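Local coordinates for protein glycosyl hydrolase (Rhizobium leguminosarum bv. trifolii, PDB 5NDX) that probably hydrolyses O-glycosyl bonds as a family 39 iduronidase, a bacterial orthologue of human alpha-L-iduronidase, at residues 501-505 against 506-510; 382-385 against 386-390. The protein carries 2 engineered substitutions. One frame throughout, in Å; residues are numbered along the deposited sequence.

Interaction 1 of 2, residues 501-505 against 506-510; sequences VACDE and GRISV
Cys503 and Gly506 close a type I beta turn. The N-H of Gly506 is hydrogen-bonded to Cys503 O, with N to O at 3.1 Å. Ala502, just before the turn, is the centre of an inverse gamma turn, so the chain bends twice in a few residues. The end-to-end directions of residues 501-505 and 506-508 are 133° apart. Gly506 has a positive phi, which favours glycine. A CB on it would also clash with Glu505 O. A water donates to Glu505 O at 3.0 Å and weakly to Gly506 O, bridging the two carbonyls.

The turn is not the tip of a paired hairpin. Strand 493-503 binds strand 436-445, through Val501 and His438, while strand 508-516 binds strand 422-431. The chain thus passes from one outermost strand of the large mixed sheet to the other, consistent with a connection in the beta-sandwich domain of family 39 glycosidases.

On the inner side, Cys503 fills the bend. Cys503 CB lies 3.3 Å from Arg507 O. The sulfur sits between its own backbone N and carbonyl carbon (chi1 83°), which brings Cys503 SG to 3.9 Å from Gly506 CA. Ile508 offers its CG2 branch to both neighbours: Val501 CG1 is 4.2 Å from Ile508 CG2, and Cys503 CB is equally far from that methyl. Ile440 and Leu433 add to this apolar patch.

On the exposed side, Glu505 and Arg507 form a salt bridge, OE1 of Glu505 to NE of Arg507 at 3.3 Å. The carboxylate and guanidinium planes are 48° apart, so the groups meet aslant, not as a flat two-pronged pair. Glu505 OE1 also rests 3.2 Å from Arg507 CD. The Glu505 side chain is extended beyond CG and that of Arg507 from CG to NE.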
ATOM      1  N   VAL A 501     -18.734  18.514  17.843  1.00 35.89           N
ATOM      2  CA  VAL A 501     -18.417  19.529  18.858  1.00 38.13           C
ATOM      3  C   VAL A 501     -18.704  20.913  18.223  1.00 41.36           C
ATOM      4  O   VAL A 501     -18.289  21.211  17.087  1.00 36.46           O
ATOM      5  CB  VAL A 501     -16.927  19.434  19.252  1.00 39.29           C
ATOM      6  CG1 VAL A 501     -16.546  20.564  20.178  1.00 43.70           C
ATOM      7  CG2 VAL A 501     -16.652  18.111  19.986  1.00 36.81           C
ATOM      8  N   ALA A 502     -19.422  21.739  18.954  1.00 47.08           N
ATOM      9  CA  ALA A 502     -19.690  23.121  18.528  1.00 59.62           C
ATOM     10  C   ALA A 502     -18.516  23.973  18.970  1.00 67.44           C
ATOM     11  O   ALA A 502     -18.588  24.576  20.033  1.00 72.49           O
ATOM     12  CB  ALA A 502     -20.981  23.623  19.166  1.00 59.59           C
ATOM     13  N   CYS A 503     -17.446  24.027  18.166  1.00 80.22           N
ATOM     14  CA  CYS A 503     -16.174  24.707  18.568  1.00 85.57           C
ATOM     15  C   CYS A 503     -16.060  26.133  17.974  1.00 81.64           C
ATOM     16  O   CYS A 503     -15.312  26.411  17.002  1.00 73.34           O
ATOM     17  CB  CYS A 503     -14.923  23.850  18.286  1.00 88.58           C
ATOM     18  SG  CYS A 503     -14.210  23.849  16.609  1.00 95.66           S
ATOM     19  N   ASP A 504     -16.906  26.974  18.556  1.00 76.69           N
ATOM     20  CA  ASP A 504     -16.789  28.438  18.646  1.00 80.61           C
ATOM     21  C   ASP A 504     -15.374  29.053  18.865  1.00 77.30           C
ATOM     22  O   ASP A 504     -15.096  30.128  18.357  1.00 76.45           O
ATOM     23  CB  ASP A 504     -17.696  28.889  19.798  1.00 82.63           C
ATOM     24  CG  ASP A 504     -17.508  28.029  21.056  1.00 89.89           C
ATOM     25  OD1 ASP A 504     -17.134  26.830  20.924  1.00 92.68           O
ATOM     26  OD2 ASP A 504     -17.709  28.546  22.178  1.00 95.47           O
ATOM     27  N   GLU A 505     -14.502  28.385  19.623  1.00 74.58           N
ATOM     28  CA  GLU A 505     -13.138  28.868  19.884  1.00 71.45           C
ATOM     29  C   GLU A 505     -12.098  28.272  18.895  1.00 63.72           C
ATOM     30  O   GLU A 505     -10.906  28.554  18.980  1.00 62.74           O
ATOM     31  CB  GLU A 505     -12.778  28.504  21.320  1.00 79.29           C
ATOM     32  CG  GLU A 505     -11.715  29.370  21.967  1.00 90.67           C
ATOM     33  CD  GLU A 505     -11.149  28.722  23.234  1.00 98.38           C
ATOM     34  OE1 GLU A 505      -9.896  28.660  23.387  1.00 96.53           O
ATOM     35  OE2 GLU A 505     -11.972  28.260  24.066  1.00100.75           O
ATOM     36  N   GLY A 506     -12.543  27.450  17.948  1.00 56.85           N
ATOM     37  CA  GLY A 506     -11.635  26.719  17.087  1.00 55.57           C
ATOM     38  C   GLY A 506     -10.694  25.708  17.768  1.00 50.38           C
ATOM     39  O   GLY A 506      -9.618  25.449  17.257  1.00 48.90           O
ATOM     40  N   ARG A 507     -11.090  25.161  18.910  1.00 51.86           N
ATOM     41  CA  ARG A 507     -10.300  24.154  19.665  1.00 54.65           C
ATOM     42  C   ARG A 507     -11.113  22.903  19.850  1.00 50.88           C
ATOM     43  O   ARG A 507     -12.309  22.975  20.065  1.00 50.00           O
ATOM     44  CB  ARG A 507      -9.951  24.631  21.069  1.00 58.69           C
ATOM     45  CG  ARG A 507      -9.036  25.809  21.055  1.00 66.72           C
ATOM     46  CD  ARG A 507      -8.328  26.054  22.385  1.00 71.45           C
ATOM     47  NE  ARG A 507      -7.276  27.064  22.140  1.00 76.42           N
ATOM     48  CZ  ARG A 507      -5.944  26.858  22.160  1.00 83.61           C
ATOM     49  NH1 ARG A 507      -5.117  27.881  21.890  1.00 84.45           N
ATOM     50  NH2 ARG A 507      -5.409  25.663  22.470  1.00 83.53           N
ATOM     51  N   ILE A 508     -10.471  21.752  19.795  1.00 45.46           N
ATOM     52  CA  ILE A 508     -11.094  20.530  20.330  1.00 42.98           C
ATOM     53  C   ILE A 508     -10.054  19.837  21.196  1.00 40.59           C
ATOM     54  O   ILE A 508      -8.877  20.137  21.129  1.00 39.53           O
ATOM     55  CB  ILE A 508     -11.648  19.570  19.260  1.00 43.57           C
ATOM     56  CG1 ILE A 508     -10.545  18.972  18.385  1.00 45.33           C
ATOM     57  CG2 ILE A 508     -12.703  20.241  18.398  1.00 46.68           C
ATOM     58  CD1 ILE A 508      -9.905  17.702  18.932  1.00 47.69           C
ATOM     59  N   SER A 509     -10.499  18.921  22.023  1.00 39.26           N
ATOM     60  CA  SER A 509      -9.586  18.101  22.766  1.00 39.53           C
ATOM     61  C   SER A 509     -10.217  16.766  23.086  1.00 37.52           C
ATOM     62  O   SER A 509     -11.448  16.665  23.161  1.00 36.20           O
ATOM     63  CB  SER A 509      -9.120  18.829  24.046  1.00 39.72           C
ATOM     64  OG  SER A 509     -10.171  18.966  25.006  1.00 40.95           O
ATOM     65  N   VAL A 510      -9.344  15.785  23.319  1.00 36.59           N
ATOM     66  CA  VAL A 510      -9.716  14.428  23.620  1.00 35.90           C
ATOM     67  C   VAL A 510      -8.612  13.683  24.382  1.00 34.28           C
ATOM     68  O   VAL A 510      -7.419  13.957  24.205  1.00 32.83           O
ATOM     69  CB  VAL A 510     -10.129  13.689  22.322  1.00 38.36           C
ATOM     70  CG1 VAL A 510      -8.954  13.505  21.393  1.00 36.80           C
ATOM     71  CG2 VAL A 510     -10.798  12.366  22.647  1.00 39.97           C
TER
HETATM   72  O   HOH W   1      -8.055  28.006  18.315  1.00 54.72           O

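Interaction 2 of 2, residues 382-385 against 386-390; sequences VTAE and PPLDP
Glu385 folds its side chain over the start of Pro386. Glu385 CB lies 3.5 Å from Pro386 N. CG is anti to the backbone N (chi1 178°), beside the carbonyl carbon, and stays near that proline nitrogen. The bend at chi2 (52°) turns the side chain back, and Glu385 CD comes to 3.6 Å from Pro386 CA. At the tip, Glu385 OE2 touches Pro386 CA, while OE1 reaches Pro387 CD at 3.9 Å. Glu385 and Pro387 lie side by side.

The peptide before Pro386 is cis, and residues 384-387 fit a type VIb turn. No hydrogen bond closes it. Instead Pro387 CA makes a CA-H...O contact with Ala384 O at 3.4 Å. With an alanine at Pro386 the peptide would probably turn trans, carrying Pro387 away from Ala384 and opening the turn. Beyond it, Leu388 CD1 packs on Ala384 CB at 3.8 Å.

Arg2 hydrogen-bonds to the carbonyls of Pro386 and Pro387. The turn ends strand 378-385, which lies between strands 4-10 and 395-401; Leu388 packs on the latter, and Asp389 is the N-cap of helix 390-393.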
ATOM      1  N   VAL A 382       3.238  21.309  15.934  1.00 39.38           N
ATOM      2  CA  VAL A 382       2.871  20.521  17.083  1.00 42.54           C
ATOM      3  C   VAL A 382       3.828  20.851  18.210  1.00 42.66           C
ATOM      4  O   VAL A 382       5.003  21.027  17.990  1.00 41.50           O
ATOM      5  CB  VAL A 382       2.818  18.982  16.751  1.00 43.87           C
ATOM      6  CG1 VAL A 382       3.992  18.561  15.935  1.00 47.19           C
ATOM      7  CG2 VAL A 382       2.786  18.134  18.020  1.00 45.00           C
ATOM      8  N   THR A 383       3.298  20.928  19.419  1.00 45.79           N
ATOM      9  CA  THR A 383       4.103  21.028  20.639  1.00 47.18           C
ATOM     10  C   THR A 383       3.609  19.951  21.591  1.00 43.49           C
ATOM     11  O   THR A 383       2.409  19.741  21.722  1.00 45.18           O
ATOM     12  CB  THR A 383       3.895  22.399  21.305  1.00 50.96           C
ATOM     13  OG1 THR A 383       2.516  22.551  21.567  1.00 60.12           O
ATOM     14  CG2 THR A 383       4.294  23.555  20.388  1.00 54.26           C
ATOM     15  N   ALA A 384       4.521  19.294  22.272  1.00 39.82           N
ATOM     16  CA  ALA A 384       4.184  18.255  23.207  1.00 40.82           C
ATOM     17  C   ALA A 384       4.909  18.497  24.525  1.00 42.44           C
ATOM     18  O   ALA A 384       6.017  18.967  24.524  1.00 41.29           O
ATOM     19  CB  ALA A 384       4.604  16.949  22.651  1.00 40.39           C
ATOM     20  N   GLU A 385       4.275  18.175  25.632  1.00 43.44           N
ATOM     21  CA  GLU A 385       4.927  18.218  26.918  1.00 46.02           C
ATOM     22  C   GLU A 385       4.636  16.902  27.609  1.00 43.50           C
ATOM     23  O   GLU A 385       3.461  16.591  27.845  1.00 38.14           O
ATOM     24  CB  GLU A 385       4.435  19.415  27.752  1.00 50.26           C
ATOM     25  CG  GLU A 385       5.053  19.505  29.188  1.00 57.27           C
ATOM     26  CD  GLU A 385       6.628  19.448  29.314  1.00 62.76           C
ATOM     27  OE1 GLU A 385       7.367  20.092  28.526  1.00 68.64           O
ATOM     28  OE2 GLU A 385       7.156  18.750  30.236  1.00 65.82           O
ATOM     29  N   PRO A 386       5.668  16.121  27.947  1.00 42.05           N
ATOM     30  CA  PRO A 386       7.048  16.350  27.569  1.00 44.67           C
ATOM     31  C   PRO A 386       7.245  16.272  26.063  1.00 42.67           C
ATOM     32  O   PRO A 386       6.393  15.705  25.376  1.00 39.87           O
ATOM     33  CB  PRO A 386       7.827  15.197  28.225  1.00 44.28           C
ATOM     34  CG  PRO A 386       6.883  14.591  29.177  1.00 46.95           C
ATOM     35  CD  PRO A 386       5.495  14.877  28.683  1.00 44.57           C
ATOM     36  N   PRO A 387       8.342  16.854  25.557  1.00 43.15           N
ATOM     37  CA  PRO A 387       8.583  16.766  24.123  1.00 44.03           C
ATOM     38  C   PRO A 387       8.636  15.332  23.631  1.00 43.60           C
ATOM     39  O   PRO A 387       9.011  14.414  24.358  1.00 43.82           O
ATOM     40  CB  PRO A 387       9.942  17.468  23.940  1.00 45.95           C
ATOM     41  CG  PRO A 387       9.942  18.506  25.060  1.00 45.86           C
ATOM     42  CD  PRO A 387       9.366  17.697  26.223  1.00 44.26           C
ATOM     43  N   LEU A 388       8.164  15.138  22.418  1.00 43.08           N
ATOM     44  CA  LEU A 388       8.157  13.811  21.814  1.00 43.48           C
ATOM     45  C   LEU A 388       9.606  13.421  21.526  1.00 43.83           C
ATOM     46  O   LEU A 388      10.387  14.264  21.125  1.00 44.24           O
ATOM     47  CB  LEU A 388       7.376  13.853  20.522  1.00 42.10           C
ATOM     48  CG  LEU A 388       5.957  13.338  20.473  1.00 42.88           C
ATOM     49  CD1 LEU A 388       5.203  13.294  21.776  1.00 41.04           C
ATOM     50  CD2 LEU A 388       5.180  13.945  19.306  1.00 42.80           C
ATOM     51  N   ASP A 389       9.917  12.149  21.685  1.00 41.94           N
ATOM     52  CA  ASP A 389      11.227  11.621  21.327  1.00 43.42           C
ATOM     53  C   ASP A 389      11.048  10.221  20.743  1.00 41.09           C
ATOM     54  O   ASP A 389      11.330   9.218  21.411  1.00 39.03           O
ATOM     55  CB  ASP A 389      12.113  11.579  22.577  1.00 47.71           C
ATOM     56  CG  ASP A 389      13.579  11.286  22.249  1.00 50.73           C
ATOM     57  OD1 ASP A 389      13.944  11.042  21.089  1.00 54.53           O
ATOM     58  OD2 ASP A 389      14.364  11.270  23.180  1.00 56.37           O
ATOM     59  N   PRO A 390      10.534  10.152  19.504  1.00 40.53           N
ATOM     60  CA  PRO A 390      10.089   8.876  18.943  1.00 41.54           C
ATOM     61  C   PRO A 390      11.179   7.845  18.815  1.00 41.91           C
ATOM     62  O   PRO A 390      10.923   6.683  19.062  1.00 41.22           O
ATOM     63  CB  PRO A 390       9.498   9.244  17.583  1.00 39.85           C
ATOM     64  CG  PRO A 390       9.873  10.640  17.337  1.00 40.30           C
ATOM     65  CD  PRO A 390      10.342  11.283  18.574  1.00 40.50           C
TER

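In the fold
The chain leaves strand 4-10, runs through the TIM barrel and returns to the mixed sheet at strand 378-385, its neighbour. Interaction 2 (382-385 with 386-390) ends that strand and turns the chain into helix 390-393 and then strand 395-401, the next strand of the same sheet. The chain then runs on through strands 407-413, 422-431 and 436-445 before interaction 1 (501-505 with 506-510) joins the two outermost strands. The contacts are in series: interaction 2 closes before interaction 1 opens, and they neither nest nor cross. Both serve the large mixed sheet. Their centres lie 22 Å apart, their nearest atoms about 9 Å, and they do not touch. Both are away from the ligand pockets.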